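Periplasmic branched-chain amino acid-binding protein (Burkholderia mallei, PDB 3I09) probably binds branched-chain amino acids or related small carboxylates in the periplasm for an ABC transporter, and here holds acetoacetic acid. Local coordinates at residues 121-129 / 361-370; 177-188 / 207-218. All coordinates share one frame; numbering follows the deposited sequence. Where two conformers were deposited one is given.

Overall arrangement
From the N terminus the chain first builds the six-stranded sheet of one lobe, ending at edge strand 117-119, then crosses through 121-129 into helix 124-137 and the parallel sheet of the second lobe. Interaction 2 closes a short loop within this second lobe, where 177-188 meets 207-218 after 18 intervening residues that include strand 198-202. Interaction 1 closes a much longer loop, bringing 361-370, near the C terminus, back to the crossover segment 121-129; the whole of interaction 2 falls within that loop. The two do not touch, their centres being 27 Å apart. One ties the C-terminal tail to the passage between lobes, the other joins consecutive helices on the second lobe's sheet.

Interaction 1 (121-129 / 361-370); sequences AYDTMALAK and QAFTTKQETR. With AAE (acetoacetic acid), chain C.
Lys-129 NZ is gripped by two backbone carbonyls at the end of helix 359-362, bonding to Phe-363 O at 2.8 Å from above its carbonyl plane and, more weakly, to Gln-361 O. Its CD lies alongside Ala-362 O, and the bend at chi3 (79°) then turns CE and NZ towards the carbonyls of Gln-361 and Phe-363. That same Ala-362 O also takes a CA-H contact from Ala-126 (CA to O 3.1 Å) and a proton from a water shared with Ala-126 O. All this sits where the type I binding-protein fold passes from one lobe to the other, at the start of helix 124-137. Asp-123 is its N-cap: OD1 accepts from Ala-126 N at 3.0 Å, while OD2 takes a water proton, and that water accepts from Thr-364 N. The Asp-123 carboxylate lies at the edge of the Phe-363 ring, their planes 86° apart, with Asp-123 OD2 3.5 Å from Phe-363 CD1; Ala-126 CB covers one ring face. Selenomethionine Met-125 lays CG 3.6 Å from Thr-364 OG1 and sends CE to the edge of the Arg-370 guanidinium, which is salt-bridged to Glu-111 and Asp-106. Tyr-122 OH, bonded to Gly-102 O, is 3.6 Å from C5 of acetoacetic acid.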
loop_
_atom_site.group_PDB
_atom_site.type_symbol
_atom_site.label_atom_id
_atom_site.label_comp_id
_atom_site.label_asym_id
_atom_site.label_seq_id
_atom_site.Cartn_x
_atom_site.Cartn_y
_atom_site.Cartn_z
ATOM N N ALA A 121 -5.382 -0.394 -2.888
ATOM C CA ALA A 121 -5.334 -0.804 -1.467
ATOM C C ALA A 121 -5.285 0.307 -0.430
ATOM O O ALA A 121 -5.996 0.253 0.586
ATOM C CB ALA A 121 -4.192 -1.785 -1.234
ATOM N N TYR A 122 -4.430 1.285 -0.651
ATOM C CA TYR A 122 -4.204 2.386 0.294
ATOM C C TYR A 122 -3.471 3.495 -0.456
ATOM O O TYR A 122 -2.966 3.266 -1.532
ATOM C CB TYR A 122 -3.371 1.972 1.504
ATOM C CG TYR A 122 -1.926 1.774 1.203
ATOM C CD1 TYR A 122 -1.501 0.702 0.422
ATOM C CD2 TYR A 122 -0.980 2.733 1.555
ATOM C CE1 TYR A 122 -0.138 0.543 0.079
ATOM C CE2 TYR A 122 0.386 2.560 1.255
ATOM C CZ TYR A 122 0.792 1.494 0.498
ATOM O OH TYR A 122 2.134 1.355 0.183
ATOM N N ASP A 123 -3.423 4.686 0.114
ATOM C CA ASP A 123 -2.473 5.698 -0.367
ATOM C C ASP A 123 -2.020 6.577 0.769
ATOM O O ASP A 123 -2.476 6.453 1.916
ATOM C CB ASP A 123 -2.982 6.522 -1.583
ATOM C CG ASP A 123 -4.157 7.436 -1.275
ATOM O OD1 ASP A 123 -4.266 7.941 -0.147
ATOM O OD2 ASP A 123 -4.971 7.641 -2.221
ATOM N N THR A 124 -1.084 7.452 0.466
ATOM C CA THR A 124 -0.504 8.316 1.503
ATOM C C THR A 124 -1.453 9.354 2.076
ATOM O O THR A 124 -1.274 9.785 3.220
ATOM C CB THR A 124 0.747 9.016 0.965
ATOM O OG1 THR A 124 0.434 9.678 -0.262
ATOM C CG2 THR A 124 1.837 7.995 0.721
HETATM N N MSE A 125 -2.475 9.764 1.326
HETATM C CA MSE A 125 -3.507 10.641 1.904
HETATM C C MSE A 125 -4.302 9.897 3.002
HETATM O O MSE A 125 -4.537 10.446 4.057
HETATM C CB MSE A 125 -4.426 11.160 0.793
HETATM C CG MSE A 125 -5.552 11.973 1.255
HETATM SE SE MSE A 125 -4.841 13.675 1.977
HETATM C CE MSE A 125 -4.530 14.538 0.284
ATOM N N ALA A 126 -4.717 8.654 2.757
ATOM C CA ALA A 126 -5.425 7.878 3.766
ATOM C C ALA A 126 -4.560 7.635 4.994
ATOM O O ALA A 126 -5.079 7.712 6.110
ATOM C CB ALA A 126 -5.926 6.529 3.207
ATOM N N LEU A 127 -3.266 7.346 4.803
ATOM C CA LEU A 127 -2.333 7.188 5.941
ATOM C C LEU A 127 -2.281 8.425 6.812
ATOM O O LEU A 127 -2.399 8.351 8.046
ATOM C CB LEU A 127 -0.923 6.780 5.488
ATOM C CG LEU A 127 -0.804 5.456 4.719
ATOM C CD1 LEU A 127 0.608 5.221 4.206
ATOM C CD2 LEU A 127 -1.329 4.238 5.560
ATOM N N ALA A 128 -2.116 9.570 6.150
ATOM C CA ALA A 128 -2.031 10.857 6.816
ATOM C C ALA A 128 -3.311 11.203 7.564
ATOM O O ALA A 128 -3.281 11.611 8.727
ATOM C CB ALA A 128 -1.721 11.931 5.777
ATOM N N LYS A 129 -4.437 11.067 6.881
ATOM C CA LYS A 129 -5.722 11.357 7.469
ATOM C C LYS A 129 -6.055 10.414 8.616
ATOM O O LYS A 129 -6.693 10.831 9.575
ATOM C CB LYS A 129 -6.817 11.330 6.406
ATOM C CG LYS A 129 -6.721 12.560 5.446
ATOM C CD LYS A 129 -7.685 12.444 4.238
ATOM C CE LYS A 129 -9.159 12.797 4.579
ATOM N NZ LYS A 129 -10.035 12.915 3.310
ATOM N N GLN A 361 -14.456 9.299 3.428
ATOM C CA GLN A 361 -13.690 10.229 4.229
ATOM C C GLN A 361 -12.200 9.967 4.258
ATOM O O GLN A 361 -11.448 10.848 4.642
ATOM C CB GLN A 361 -14.249 10.244 5.667
ATOM C CG GLN A 361 -15.746 10.541 5.667
ATOM C CD GLN A 361 -16.402 10.329 7.008
ATOM O OE1 GLN A 361 -15.750 10.361 8.060
ATOM N NE2 GLN A 361 -17.721 10.130 6.985
ATOM N N ALA A 362 -11.755 8.793 3.810
ATOM C CA ALA A 362 -10.368 8.380 3.992
ATOM C C ALA A 362 -9.403 8.937 2.945
ATOM O O ALA A 362 -8.209 9.145 3.212
ATOM C CB ALA A 362 -10.312 6.852 3.987
ATOM N N PHE A 363 -9.921 9.189 1.748
ATOM C CA PHE A 363 -9.095 9.539 0.604
ATOM C C PHE A 363 -9.249 11.010 0.189
ATOM O O PHE A 363 -10.051 11.763 0.766
ATOM C CB PHE A 363 -9.440 8.585 -0.555
ATOM C CG PHE A 363 -9.086 7.142 -0.264
ATOM C CD1 PHE A 363 -7.807 6.697 -0.452
ATOM C CD2 PHE A 363 -10.040 6.254 0.242
ATOM C CE1 PHE A 363 -7.441 5.384 -0.151
ATOM C CE2 PHE A 363 -9.695 4.940 0.546
ATOM C CZ PHE A 363 -8.426 4.490 0.338
ATOM N N THR A 364 -8.494 11.405 -0.834
ATOM C CA THR A 364 -8.500 12.790 -1.327
ATOM C C THR A 364 -9.926 13.221 -1.677
ATOM O O THR A 364 -10.644 12.481 -2.348
ATOM C CB THR A 364 -7.607 12.912 -2.592
ATOM O OG1 THR A 364 -6.258 12.532 -2.271
ATOM C CG2 THR A 364 -7.617 14.325 -3.132
ATOM N N THR A 365 -10.334 14.409 -1.214
ATOM C CA THR A 365 -11.653 14.931 -1.519
ATOM C C THR A 365 -11.687 15.594 -2.887
ATOM O O THR A 365 -10.652 16.030 -3.421
ATOM C CB THR A 365 -12.120 15.982 -0.459
ATOM O OG1 THR A 365 -11.303 17.165 -0.550
ATOM C CG2 THR A 365 -12.059 15.418 0.951
ATOM N N LYS A 366 -12.883 15.681 -3.455
ATOM C CA LYS A 366 -13.046 16.363 -4.724
ATOM C C LYS A 366 -12.488 17.768 -4.708
ATOM O O LYS A 366 -11.913 18.188 -5.678
ATOM C CB LYS A 366 -14.520 16.428 -5.136
ATOM C CG LYS A 366 -14.725 16.820 -6.574
ATOM C CD LYS A 366 -16.189 16.610 -7.001
ATOM C CE LYS A 366 -16.447 17.124 -8.397
ATOM N NZ LYS A 366 -17.851 17.599 -8.576
ATOM N N GLN A 367 -12.683 18.499 -3.618
ATOM C CA GLN A 367 -12.257 19.877 -3.536
ATOM C C GLN A 367 -10.736 20.022 -3.479
ATOM O O GLN A 367 -10.215 21.054 -3.901
ATOM C CB GLN A 367 -12.897 20.582 -2.326
ATOM C CG GLN A 367 -14.419 20.742 -2.464
ATOM C CD GLN A 367 -15.211 19.410 -2.299
ATOM O OE1 GLN A 367 -14.721 18.422 -1.694
ATOM N NE2 GLN A 367 -16.448 19.384 -2.845
ATOM N N GLU A 368 -10.036 18.996 -2.997
ATOM C CA GLU A 368 -8.598 19.080 -2.790
ATOM C C GLU A 368 -7.798 18.303 -3.842
ATOM O O GLU A 368 -6.571 18.295 -3.804
ATOM C CB GLU A 368 -8.236 18.576 -1.381
ATOM C CG GLU A 368 -9.041 19.263 -0.205
ATOM C CD GLU A 368 -8.713 20.750 0.012
ATOM O OE1 GLU A 368 -7.518 21.120 -0.028
ATOM O OE2 GLU A 368 -9.653 21.558 0.245
ATOM N N THR A 369 -8.478 17.654 -4.772
ATOM C CA THR A 369 -7.799 16.842 -5.771
ATOM C C THR A 369 -6.827 17.630 -6.642
ATOM O O THR A 369 -7.090 18.785 -6.988
ATOM C CB THR A 369 -8.791 16.160 -6.715
ATOM O OG1 THR A 369 -8.114 15.169 -7.489
ATOM C CG2 THR A 369 -9.509 17.202 -7.635
ATOM N N ARG A 370 -5.732 16.990 -7.018
ATOM C CA ARG A 370 -4.825 17.528 -8.047
ATOM C C ARG A 370 -4.937 16.709 -9.339
ATOM O O ARG A 370 -4.102 16.822 -10.262
ATOM C CB ARG A 370 -3.382 17.602 -7.514
ATOM C CG ARG A 370 -3.254 18.363 -6.151
ATOM C CD ARG A 370 -3.263 17.478 -4.905
ATOM N NE ARG A 370 -2.159 16.540 -4.946
ATOM C CZ ARG A 370 -2.006 15.479 -4.157
ATOM N NH1 ARG A 370 -2.883 15.184 -3.190
ATOM N NH2 ARG A 370 -0.948 14.708 -4.331
HETATM O O1 AAE C . 4.932 3.331 -1.952
HETATM C C2 AAE C . 5.953 2.870 -1.413
HETATM O O3 AAE C . 7.099 3.052 -1.880
HETATM C C4 AAE C . 5.796 2.112 -0.106
HETATM C C5 AAE C . 5.647 0.635 -0.343
HETATM O O8 AAE C . 5.430 0.175 -1.490
HETATM C C9 AAE C . 5.609 -0.211 0.896
HETATM O O HOH W 1 -6.539 9.836 -2.270
HETATM O O HOH W 2 -7.893 8.064 5.986
#

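Interaction 2 (177-188 / 207-218); sequences HPLSASDFSSFL and DTVNAIKAAKEF
Phe-184 lays one face of its ring on Ala-211, whose CB is 4.1 Å from the ring centroid, and Ala-181 CB covers the opposite face. Strand 170-177, helix 185-193 and strand 198-202 form a beta-alpha-beta crossover of the second lobe, and helix 205-217, which follows, packs beside its helix. Further along, Leu-188 rests CD1 on the helix surface, against Ala-215 N and Ala-214 CB alike, a tight 3.5 Å from the latter, while CD2 rests on Ala-215. Ser-185 CB meets Phe-218 CZ, closing the contact at its outer end.

At the other end the buried carboxylate of Asp-207, in the first turn of its helix, holds the loop that leaves strand 170-177. Its OD2 accepts from Ser-180 N on the syn lone pair (2.9 Å, 161°), and OD1 takes a weak bond from Ala-181 N. A water donates to OD1 and to Ala-181 O and accepts from Asn-210 ND2.

His-177 backs both groups. Its ring meets Asp-207 OD2 at the edge and receives Phe-184 CE1 over its centre; bonds from ND1 to Pro-178 O (2.8 Å) and between NE2 and Asn-203 fix its rotation. Just before Phe-184, Asp-183 OD1 makes a capping bond at the turn into helix 185-193, accepting from Ser-185 N (3.0 Å) and Ser-185 OG (2.7 Å) on one face of its carboxylate.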
loop_
_atom_site.group_PDB
_atom_site.type_symbol
_atom_site.label_atom_id
_atom_site.label_comp_id
_atom_site.label_asym_id
_atom_site.label_seq_id
_atom_site.Cartn_x
_atom_site.Cartn_y
_atom_site.Cartn_z
ATOM N N HIS A 177 16.541 10.130 4.609
ATOM C CA HIS A 177 17.432 9.010 4.611
ATOM C C HIS A 177 17.289 8.290 3.285
ATOM O O HIS A 177 16.222 8.309 2.708
ATOM C CB HIS A 177 17.167 8.073 5.787
ATOM C CG HIS A 177 15.837 7.343 5.738
ATOM N ND1 HIS A 177 15.665 6.173 5.041
ATOM C CD2 HIS A 177 14.653 7.604 6.347
ATOM C CE1 HIS A 177 14.414 5.747 5.206
ATOM N NE2 HIS A 177 13.787 6.591 6.011
ATOM N N PRO A 178 18.362 7.642 2.817
ATOM C CA PRO A 178 18.258 6.840 1.626
ATOM C C PRO A 178 17.334 5.640 1.836
ATOM O O PRO A 178 17.229 5.114 2.947
ATOM C CB PRO A 178 19.704 6.374 1.383
ATOM C CG PRO A 178 20.363 6.427 2.732
ATOM C CD PRO A 178 19.714 7.593 3.403
ATOM N N LEU A 179 16.701 5.205 0.758
ATOM C CA LEU A 179 15.892 3.984 0.771
ATOM C C LEU A 179 16.781 2.841 1.212
ATOM O O LEU A 179 17.919 2.709 0.753
ATOM C CB LEU A 179 15.276 3.720 -0.606
ATOM C CG LEU A 179 14.423 2.446 -0.740
ATOM C CD1 LEU A 179 13.242 2.561 0.195
ATOM C CD2 LEU A 179 13.967 2.143 -2.193
ATOM N N SER A 180 16.284 2.041 2.146
ATOM C CA SER A 180 17.019 0.916 2.697
ATOM C C SER A 180 18.342 1.347 3.370
ATOM O O SER A 180 19.412 0.746 3.123
ATOM C CB SER A 180 17.271 -0.116 1.600
ATOM O OG SER A 180 17.357 -1.403 2.156
ATOM N N ALA A 181 18.262 2.387 4.191
ATOM C CA ALA A 181 19.419 2.913 4.941
ATOM C C ALA A 181 20.049 1.877 5.876
ATOM O O ALA A 181 19.336 1.091 6.551
ATOM C CB ALA A 181 19.013 4.159 5.744
ATOM N N SER A 182 21.380 1.873 5.956
ATOM C CA SER A 182 22.045 0.881 6.786
ATOM C C SER A 182 22.382 1.438 8.161
ATOM O O SER A 182 22.865 0.699 9.008
ATOM C CB SER A 182 23.304 0.362 6.112
ATOM O OG SER A 182 24.242 1.398 6.046
ATOM N N ASP A 183 22.129 2.723 8.384
ATOM C CA ASP A 183 22.478 3.371 9.647
ATOM C C ASP A 183 21.577 4.597 9.836
ATOM O O ASP A 183 21.572 5.517 9.007
ATOM C CB ASP A 183 23.978 3.748 9.669
ATOM C CG ASP A 183 24.452 4.312 11.023
ATOM O OD1 ASP A 183 23.626 4.581 11.922
ATOM O OD2 ASP A 183 25.696 4.468 11.197
ATOM N N PHE A 184 20.796 4.591 10.903
ATOM C CA PHE A 184 19.858 5.675 11.188
ATOM C C PHE A 184 20.308 6.631 12.306
ATOM O O PHE A 184 19.554 7.546 12.653
ATOM C CB PHE A 184 18.512 5.096 11.594
ATOM C CG PHE A 184 17.714 4.570 10.446
ATOM C CD1 PHE A 184 16.884 5.413 9.717
ATOM C CD2 PHE A 184 17.797 3.242 10.082
ATOM C CE1 PHE A 184 16.124 4.920 8.665
ATOM C CE2 PHE A 184 17.048 2.750 9.014
ATOM C CZ PHE A 184 16.222 3.596 8.310
ATOM N N SER A 185 21.491 6.407 12.884
ATOM C CA SER A 185 21.871 7.069 14.128
ATOM C C SER A 185 21.940 8.605 14.001
ATOM O O SER A 185 21.360 9.323 14.841
ATOM C CB SER A 185 23.190 6.513 14.685
ATOM O OG SER A 185 24.209 6.575 13.716
ATOM N N SER A 186 22.609 9.113 12.974
ATOM C CA SER A 186 22.723 10.575 12.823
ATOM C C SER A 186 21.366 11.244 12.546
ATOM O O SER A 186 21.056 12.307 13.102
ATOM C CB SER A 186 23.756 10.951 11.760
ATOM O OG SER A 186 23.281 10.637 10.462
ATOM N N PHE A 187 20.529 10.585 11.752
ATOM C CA PHE A 187 19.198 11.069 11.467
ATOM C C PHE A 187 18.352 11.141 12.752
ATOM O O PHE A 187 17.657 12.134 13.010
ATOM C CB PHE A 187 18.497 10.171 10.437
ATOM C CG PHE A 187 19.353 9.825 9.233
ATOM C CD1 PHE A 187 20.134 10.778 8.607
ATOM C CD2 PHE A 187 19.365 8.551 8.724
ATOM C CE1 PHE A 187 20.919 10.442 7.490
ATOM C CE2 PHE A 187 20.128 8.221 7.605
ATOM C CZ PHE A 187 20.907 9.170 6.999
ATOM N N LEU A 188 18.437 10.101 13.577
ATOM C CA LEU A 188 17.645 10.064 14.800
ATOM C C LEU A 188 18.116 11.130 15.798
ATOM O O LEU A 188 17.305 11.777 16.439
ATOM C CB LEU A 188 17.647 8.648 15.409
ATOM C CG LEU A 188 16.801 7.562 14.726
ATOM C CD1 LEU A 188 17.188 6.187 15.276
ATOM C CD2 LEU A 188 15.312 7.765 14.853
ATOM N N ASP A 207 12.847 -0.247 6.362
ATOM C CA ASP A 207 13.267 1.077 6.891
ATOM C C ASP A 207 12.525 1.399 8.185
ATOM O O ASP A 207 13.116 1.867 9.151
ATOM C CB ASP A 207 13.055 2.222 5.853
ATOM C CG ASP A 207 14.192 2.330 4.817
ATOM O OD1 ASP A 207 15.355 1.945 5.148
ATOM O OD2 ASP A 207 13.908 2.791 3.665
ATOM N N THR A 208 11.216 1.157 8.204
ATOM C CA THR A 208 10.422 1.381 9.381
ATOM C C THR A 208 10.920 0.469 10.526
ATOM O O THR A 208 11.062 0.907 11.674
ATOM C CB THR A 208 8.936 1.124 9.100
ATOM O OG1 THR A 208 8.511 1.971 8.025
ATOM C CG2 THR A 208 8.069 1.409 10.332
ATOM N N VAL A 209 11.181 -0.779 10.197
ATOM C CA VAL A 209 11.638 -1.737 11.191
ATOM C C VAL A 209 12.961 -1.308 11.773
ATOM O O VAL A 209 13.119 -1.219 13.012
ATOM C CB VAL A 209 11.695 -3.161 10.602
ATOM C CG1 VAL A 209 12.518 -4.123 11.504
ATOM C CG2 VAL A 209 10.250 -3.677 10.385
ATOM N N ASN A 210 13.908 -1.011 10.890
ATOM C CA ASN A 210 15.256 -0.628 11.331
ATOM C C ASN A 210 15.268 0.694 12.085
ATOM O O ASN A 210 16.017 0.824 13.062
ATOM C CB ASN A 210 16.240 -0.621 10.165
ATOM C CG ASN A 210 16.574 -2.030 9.692
ATOM O OD1 ASN A 210 16.555 -2.996 10.500
ATOM N ND2 ASN A 210 16.909 -2.166 8.415
ATOM N N ALA A 211 14.420 1.649 11.684
ATOM C CA ALA A 211 14.349 2.945 12.363
ATOM C C ALA A 211 13.771 2.804 13.759
ATOM O O ALA A 211 14.211 3.479 14.676
ATOM C CB ALA A 211 13.507 3.957 11.549
ATOM N N ILE A 212 12.765 1.955 13.916
ATOM C CA ILE A 212 12.138 1.754 15.215
ATOM C C ILE A 212 13.126 1.056 16.149
ATOM O O ILE A 212 13.251 1.440 17.333
ATOM C CB ILE A 212 10.818 0.990 15.105
ATOM C CG1 ILE A 212 9.784 1.890 14.429
ATOM C CG2 ILE A 212 10.284 0.568 16.513
ATOM C CD1 ILE A 212 8.508 1.199 14.104
ATOM N N LYS A 213 13.833 0.057 15.623
ATOM C CA LYS A 213 14.847 -0.650 16.403
ATOM C C LYS A 213 15.895 0.315 16.914
ATOM O O LYS A 213 16.204 0.329 18.119
ATOM C CB LYS A 213 15.545 -1.711 15.572
ATOM C CG LYS A 213 14.770 -2.992 15.462
ATOM C CD LYS A 213 15.502 -3.979 14.551
ATOM C CE LYS A 213 14.687 -5.253 14.327
ATOM N NZ LYS A 213 15.462 -6.321 13.578
ATOM N N ALA A 214 16.430 1.103 15.980
ATOM C CA ALA A 214 17.418 2.156 16.285
ATOM C C ALA A 214 16.897 3.200 17.258
ATOM O O ALA A 214 17.616 3.588 18.163
ATOM C CB ALA A 214 17.907 2.822 15.002
ATOM N N ALA A 215 15.665 3.674 17.086
ATOM C CA ALA A 215 15.093 4.652 18.018
ATOM C C ALA A 215 14.982 4.110 19.462
ATOM O O ALA A 215 15.290 4.817 20.415
ATOM C CB ALA A 215 13.741 5.123 17.537
ATOM N N LYS A 216 14.527 2.867 19.601
ATOM C CA LYS A 216 14.388 2.248 20.901
ATOM C C LYS A 216 15.792 2.062 21.464
ATOM O O LYS A 216 16.045 2.506 22.586
ATOM C CB LYS A 216 13.584 0.933 20.836
ATOM C CG LYS A 216 13.277 0.312 22.226
ATOM C CD LYS A 216 12.026 -0.580 22.162
ATOM C CE LYS A 216 11.685 -1.263 23.496
ATOM N NZ LYS A 216 12.394 -2.582 23.593
ATOM N N GLU A 217 16.708 1.493 20.668
ATOM C CA GLU A 217 18.121 1.339 21.050
ATOM C C GLU A 217 18.782 2.615 21.569
ATOM O O GLU A 217 19.371 2.584 22.661
ATOM C CB GLU A 217 18.975 0.773 19.891
ATOM C CG GLU A 217 20.520 1.043 20.019
ATOM C CD GLU A 217 21.378 0.715 18.762
ATOM O OE1 GLU A 217 20.832 0.555 17.639
ATOM O OE2 GLU A 217 22.627 0.627 18.896
ATOM N N PHE A 218 18.756 3.703 20.779
ATOM C CA PHE A 218 19.452 4.948 21.143
ATOM C C PHE A 218 18.656 5.780 22.176
ATOM O O PHE A 218 19.065 6.882 22.522
ATOM C CB PHE A 218 19.773 5.822 19.897
ATOM C CG PHE A 218 20.883 5.269 19.006
ATOM C CD1 PHE A 218 22.221 5.360 19.391
ATOM C CD2 PHE A 218 20.586 4.678 17.777
ATOM C CE1 PHE A 218 23.241 4.847 18.573
ATOM C CE2 PHE A 218 21.606 4.173 16.949
ATOM C CZ PHE A 218 22.931 4.253 17.357
HETATM O O HOH W 3 16.791 0.034 6.372
#